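Local structure of lytic Polysaccharide Monooxygenase (6Z5Y) at residues 112-115 with 116-119; 121-124 with 125-128. The protein probably uses a bound copper ion to cleave plant cell-wall pectin oxidatively, acting as a secreted monooxygenase that drives plant infection. All blocks are in the same frame, centred on the assembly; numbering follows the deposited sequence.

Contact 1 of 2, residues 112-115 with 116-119; sequences NDDC and QSAY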
ATOM      1  N   ASN A 112      -6.386  -1.973   6.171  1.00  8.77           N
ATOM      2  CA  ASN A 112      -7.821  -1.727   5.882  1.00  9.26           C
ATOM      3  C   ASN A 112      -8.187  -2.401   4.569  1.00  9.12           C
ATOM      4  O   ASN A 112      -7.379  -2.433   3.625  1.00  9.52           O
ATOM      5  CB  ASN A 112      -8.134  -0.233   5.853  1.00  9.73           C
ATOM      6  CG  ASN A 112      -9.601   0.063   5.972  1.00 11.10           C
ATOM      7  OD1 ASN A 112     -10.337   0.005   5.000  1.00 10.95           O
ATOM      8  ND2 ASN A 112     -10.044   0.359   7.181  1.00 12.70           N
ATOM      9  N   ASP A 113      -9.393  -2.938   4.526  1.00  9.42           N
ATOM     10  CA  ASP A 113      -9.857  -3.635   3.314  1.00 10.21           C
ATOM     11  C   ASP A 113     -10.155  -2.673   2.170  1.00  9.76           C
ATOM     12  O   ASP A 113     -10.221  -3.098   0.991  1.00 10.17           O
ATOM     13  CB  ASP A 113     -11.118  -4.423   3.646  1.00 11.29           C
ATOM     14  CG  ASP A 113     -10.870  -5.596   4.592  1.00 13.21           C
ATOM     15  OD1 ASP A 113      -9.707  -6.054   4.697  1.00 14.25           O
ATOM     16  OD2 ASP A 113     -11.863  -6.023   5.182  1.00 17.20           O
ATOM     17  N   ASP A 114     -10.351  -1.402   2.479  1.00  9.61           N
ATOM     18  CA  ASP A 114     -10.645  -0.419   1.416  1.00  9.75           C
ATOM     19  C   ASP A 114     -10.116   0.949   1.842  1.00  9.61           C
ATOM     20  O   ASP A 114     -10.812   1.748   2.441  1.00 10.56           O
ATOM     21  CB  ASP A 114     -12.125  -0.329   1.092  1.00 10.69           C
ATOM     22  CG  ASP A 114     -12.372   0.692  -0.005  1.00 11.13           C
ATOM     23  OD1 ASP A 114     -11.624   0.668  -0.987  1.00 11.14           O
ATOM     24  OD2 ASP A 114     -13.328   1.473   0.130  1.00 14.60           O
ATOM     25  N   CYS A 115      -8.865   1.188   1.522  1.00  9.07           N
ATOM     26  CA  CYS A 115      -8.221   2.423   1.954  0.90  9.26           C
ATOM     27  C   CYS A 115      -8.905   3.669   1.415  1.00  9.13           C
ATOM     28  O   CYS A 115      -8.951   4.675   2.157  1.00 10.28           O
ATOM     29  CB  CYS A 115      -6.733   2.381   1.666  0.90  8.76           C
ATOM     30  SG  CYS A 115      -6.032   1.118   2.753  0.90  9.24           S
ATOM     31  N   GLN A 116      -9.521   3.596   0.254  1.00  9.25           N
ATOM     32  CA  GLN A 116     -10.253   4.735  -0.330  1.00  9.59           C
ATOM     33  C   GLN A 116     -11.314   5.257   0.645  1.00  9.67           C
ATOM     34  O   GLN A 116     -11.428   6.477   0.784  1.00 12.11           O
ATOM     35  CB  GLN A 116     -10.870   4.296  -1.652  1.00  9.58           C
ATOM     36  CG  GLN A 116     -11.636   5.402  -2.352  1.00 11.05           C
ATOM     37  CD  GLN A 116     -12.122   5.001  -3.719  1.00 10.96           C
ATOM     38  OE1 GLN A 116     -11.646   5.541  -4.713  1.00 12.43           O
ATOM     39  NE2 GLN A 116     -13.021   4.020  -3.769  1.00 12.27           N
ATOM     40  N   SER A 117     -12.103   4.369   1.230  1.00 10.38           N
ATOM     41  CA  SER A 117     -13.192   4.805   2.116  1.00 10.90           C
ATOM     42  C   SER A 117     -12.654   5.114   3.508  1.00 11.64           C
ATOM     43  O   SER A 117     -13.247   5.917   4.196  1.00 15.08           O
ATOM     44  CB  SER A 117     -14.327   3.818   2.147  1.00 11.93           C
ATOM     45  OG  SER A 117     -13.926   2.518   2.514  1.00 12.30           O
ATOM     46  N   ALA A 118     -11.552   4.536   3.936  1.00 10.48           N
ATOM     47  CA  ALA A 118     -11.087   4.685   5.328  1.00 10.60           C
ATOM     48  C   ALA A 118     -10.282   5.957   5.531  1.00 10.46           C
ATOM     49  O   ALA A 118     -10.308   6.487   6.644  1.00 11.86           O
ATOM     50  CB  ALA A 118     -10.283   3.491   5.726  1.00 11.63           C
ATOM     51  N   TYR A 119      -9.497   6.366   4.541  1.00 10.21           N
ATOM     52  CA  TYR A 119      -8.391   7.344   4.745  1.00 10.18           C
ATOM     53  C   TYR A 119      -8.463   8.558   3.853  1.00 10.75           C
ATOM     54  O   TYR A 119      -7.620   9.458   4.080  1.00 12.88           O
ATOM     55  CB  TYR A 119      -7.027   6.701   4.596  1.00 10.13           C
ATOM     56  CG  TYR A 119      -6.888   5.523   5.515  1.00  9.88           C
ATOM     57  CD1 TYR A 119      -6.980   5.653   6.898  1.00  9.48           C
ATOM     58  CD2 TYR A 119      -6.669   4.257   4.987  1.00 10.40           C
ATOM     59  CE1 TYR A 119      -6.892   4.535   7.710  1.00  9.61           C
ATOM     60  CE2 TYR A 119      -6.518   3.148   5.794  1.00 10.64           C
ATOM     61  CZ  TYR A 119      -6.669   3.279   7.156  1.00 10.51           C
ATOM     62  OH  TYR A 119      -6.591   2.135   7.902  1.00 11.39           O
TER
HETATM   63  O   HOH W   1     -12.926   0.932   4.621  1.00 13.07           O
HETATM   64  O   HOH W   2     -14.499   2.942  -1.639  1.00 16.40           O

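Contact 2 of 2, residues 121-124 with 125-128; sequences DGTQ and QTIA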
ATOM      1  N   ASP A 121     -11.296  11.050   1.040  1.00 14.61           N
ATOM      2  CA  ASP A 121     -12.700  11.413   0.666  1.00 13.89           C
ATOM      3  C   ASP A 121     -12.997  10.954  -0.775  1.00 15.37           C
ATOM      4  O   ASP A 121     -14.047  11.353  -1.294  1.00 18.39           O
ATOM      5  CB  ASP A 121     -12.955  12.905   0.940  1.00 15.09           C
ATOM      6  CG  ASP A 121     -12.198  13.859   0.032  1.00 13.80           C
ATOM      7  OD1 ASP A 121     -11.599  13.370  -0.961  1.00 16.03           O
ATOM      8  OD2 ASP A 121     -12.411  15.115   0.246  1.00 16.76           O
ATOM      9  N   GLY A 122     -12.174  10.119  -1.394  1.00 15.63           N
ATOM     10  CA  GLY A 122     -12.392   9.571  -2.745  1.00 16.48           C
ATOM     11  C   GLY A 122     -11.936  10.511  -3.850  1.00 16.53           C
ATOM     12  O   GLY A 122     -11.937  10.059  -5.036  1.00 17.30           O
ATOM     13  N   THR A 123     -11.450  11.705  -3.472  1.00 14.62           N
ATOM     14  CA  THR A 123     -10.913  12.735  -4.379  1.00 14.46           C
ATOM     15  C   THR A 123      -9.403  12.718  -4.281  1.00 12.27           C
ATOM     16  O   THR A 123      -8.873  12.496  -3.156  1.00 12.71           O
ATOM     17  CB  THR A 123     -11.427  14.163  -4.088  1.00 15.04           C
ATOM     18  OG1 THR A 123     -10.842  14.817  -2.956  1.00 14.88           O
ATOM     19  CG2 THR A 123     -12.941  14.200  -3.932  1.00 18.28           C
ATOM     20  N   GLN A 124      -8.722  12.998  -5.388  1.00 12.61           N
ATOM     21  CA  GLN A 124      -7.253  13.105  -5.340  1.00 12.06           C
ATOM     22  C   GLN A 124      -6.862  14.398  -4.643  1.00 10.23           C
ATOM     23  O   GLN A 124      -5.731  14.485  -4.171  1.00  9.44           O
ATOM     24  CB  GLN A 124      -6.630  13.038  -6.727  1.00 13.50           C
ATOM     25  CG  GLN A 124      -7.052  14.162  -7.645  1.00 13.81           C
ATOM     26  CD  GLN A 124      -6.848  13.690  -9.042  1.00 14.63           C
ATOM     27  OE1 GLN A 124      -7.550  12.818  -9.498  1.00 17.40           O
ATOM     28  NE2 GLN A 124      -5.816  14.222  -9.655  1.00 18.49           N
ATOM     29  N   GLN A 125      -7.734  15.398  -4.599  1.00 10.29           N
ATOM     30  CA  GLN A 125      -7.430  16.749  -4.080  1.00  9.24           C
ATOM     31  C   GLN A 125      -7.219  16.710  -2.567  1.00  9.93           C
ATOM     32  O   GLN A 125      -6.389  17.466  -2.062  1.00 11.58           O
ATOM     33  CB  GLN A 125      -8.576  17.691  -4.411  1.00 10.86           C
ATOM     34  CG  GLN A 125      -8.701  18.060  -5.892  1.00 11.71           C
ATOM     35  CD  GLN A 125      -9.450  17.066  -6.732  1.00 13.59           C
ATOM     36  OE1 GLN A 125      -9.732  15.932  -6.372  1.00 13.53           O
ATOM     37  NE2 GLN A 125      -9.831  17.502  -7.920  1.00 20.17           N
ATOM     38  N   THR A 126      -7.977  15.894  -1.867  1.00 10.33           N
ATOM     39  CA  THR A 126      -7.891  15.851  -0.380  1.00 10.19           C
ATOM     40  C   THR A 126      -6.819  14.852   0.031  1.00  9.30           C
ATOM     41  O   THR A 126      -6.941  13.683  -0.299  1.00 10.15           O
ATOM     42  CB  THR A 126      -9.228  15.448   0.214  1.00 11.82           C
ATOM     43  OG1 THR A 126     -10.164  16.451  -0.161  1.00 13.49           O
ATOM     44  CG2 THR A 126      -9.182  15.362   1.718  1.00 12.63           C
ATOM     45  N   ILE A 127      -5.812  15.287   0.755  1.00  9.30           N
ATOM     46  CA  ILE A 127      -4.719  14.386   1.129  1.00  8.93           C
ATOM     47  C   ILE A 127      -5.235  13.266   2.033  1.00  8.98           C
ATOM     48  O   ILE A 127      -5.912  13.537   3.008  1.00 10.01           O
ATOM     49  CB  ILE A 127      -3.607  15.178   1.814  1.00 10.00           C
ATOM     50  CG1 ILE A 127      -3.118  16.327   0.944  1.00 10.22           C
ATOM     51  CG2 ILE A 127      -2.477  14.265   2.248  1.00 10.95           C
ATOM     52  CD1 ILE A 127      -2.670  15.943  -0.423  1.00 10.72           C
ATOM     53  N   ALA A 128      -4.906  12.031   1.693  1.00  8.64           N
ATOM     54  CA  ALA A 128      -5.244  10.884   2.541  1.00  8.94           C
ATOM     55  C   ALA A 128      -4.242  10.762   3.684  1.00  7.94           C
ATOM     56  O   ALA A 128      -3.053  10.888   3.470  1.00  8.16           O
ATOM     57  CB  ALA A 128      -5.289   9.604   1.738  1.00  9.52           C
TER
HETATM   58  O   HOH W   3      -8.861  11.640  -0.496  1.00 14.56           O

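Contact 1 of 2, residues 112-115 with 116-119
Residues 112-119 pass from the end of strand 107-112 into helix 115-119, and its first turn is tied by Ala-118 N to Asp-114 O (3.2 Å) and Tyr-119 N to Cys-115 O (3.0 Å). Asp-114 is the N-cap. Its CG stands anti to the backbone N (chi1 -180°), which brings the carboxylate over the helix start. There OD2 accepts a short bond from Ser-117 OG (2.7 Å), on its anti side and 31° out of the carboxylate plane. A weak capping bond also runs from Ser-117 N to the same OD2 (3.3 Å). OD1, the other oxygen, is taken by Gly-98 N. A water joins Asp-114 OD2 to Gln-116 NE2, and Asp-37 holds that same NE2. The amide of Gln-116 and the carboxylate of Asp-114 lie side by side, their planes nearly perpendicular.

An Asx turn leads into the cap and ends on it. Asn-112 OD1 accepts from Asp-114 N (2.9 Å), with the donor tilted 18° from the carbonyl plane. A second water donates to both Asn-112 OD1 and Ser-117 OG. The amide of Asn-112 rests on Ala-118 CB (3.5 Å from ND2). Ala-118 CB in turn lies over the centre of one face of the Tyr-119 ring. In the conformer given, Cys-115 SG meets that ring at its edge, 3.7 Å from Tyr-119 CE2, a sulfur-aromatic contact. The same sulfur forms the disulfide to Cys-100, so the helix start is bonded covalently to the neighbouring strand 100-104. Phe-130 meets the Tyr-119 ring obliquely.

Contact 2 of 2, residues 121-124 with 125-128
This surface loop lies between helix 115-119 and strand 129-130, near the copper site formed by His-1, His-96 and Tyr-164. The side chain of Gln-124 is about 8 Å from the copper ion. An Asx turn at Asp-121 shapes the first half of the loop, and Thr-126 closes on it from the second half.

Thr-126 OG1 donates to Asp-121 OD2 (2.6 Å). It approaches from above the carboxylate, 44° out of its plane. The two side chains cross at about a right angle. Asp-121 OD1 takes two bonds, both from Thr-123. One comes from its backbone N (3.0 Å), nearly along the C-O axis, and makes the Asx turn. The other comes from Thr-123 OG1 (2.6 Å) and meets the syn lone pair of OD1. Chi1 of 76° sets this hydroxyl between the backbone N and the carbonyl carbon of Thr-123. From there it can also accept from Thr-126 N (3.2 Å). Thr-123 OG1 thus passes the grip of the carboxylate on to the backbone three residues later. With both oxygens engaged, the carboxylate is held against rotation.

A water sits inside the loop. It accepts from Asp-121 N (2.9 Å) and lies 2.8 Å from Thr-126 O. Gln-125 bends at chi2 (84°), which carries its OE1 back to Thr-123 CB (3.3 Å) and alongside Gln-124 CG. The backbone of Gln-124 is hydrogen-bonded to that of Gly-93, which ties the loop to the segment leading to His-96. The result is an Asx turn closed by the N-H of Thr-123 and reinforced by two threonine hydroxyls, set beside a copper site of the histidine-brace kind found in lytic polysaccharide monooxygenases.

From the N terminus, the chain leaves strand 107-112 and meets contact 1 first, where the Asx turn at Asn-112 leads into the capped helix 115-119. Contact 2 follows after one residue and folds the loop before strand 129-130. The two are in series; neither nests in nor crosses the other. They touch at Tyr-119 O with Ala-128 CB (3.3 Å), and Gln-116 CG packs more loosely near Gly-122 CA. Tyr-119 and Val-129 are also joined through their backbones. Contact 1 ties the edge of the five-stranded sheet to the helix. Contact 2 brings the chain on toward the three-stranded sheet. Both lie near the copper site.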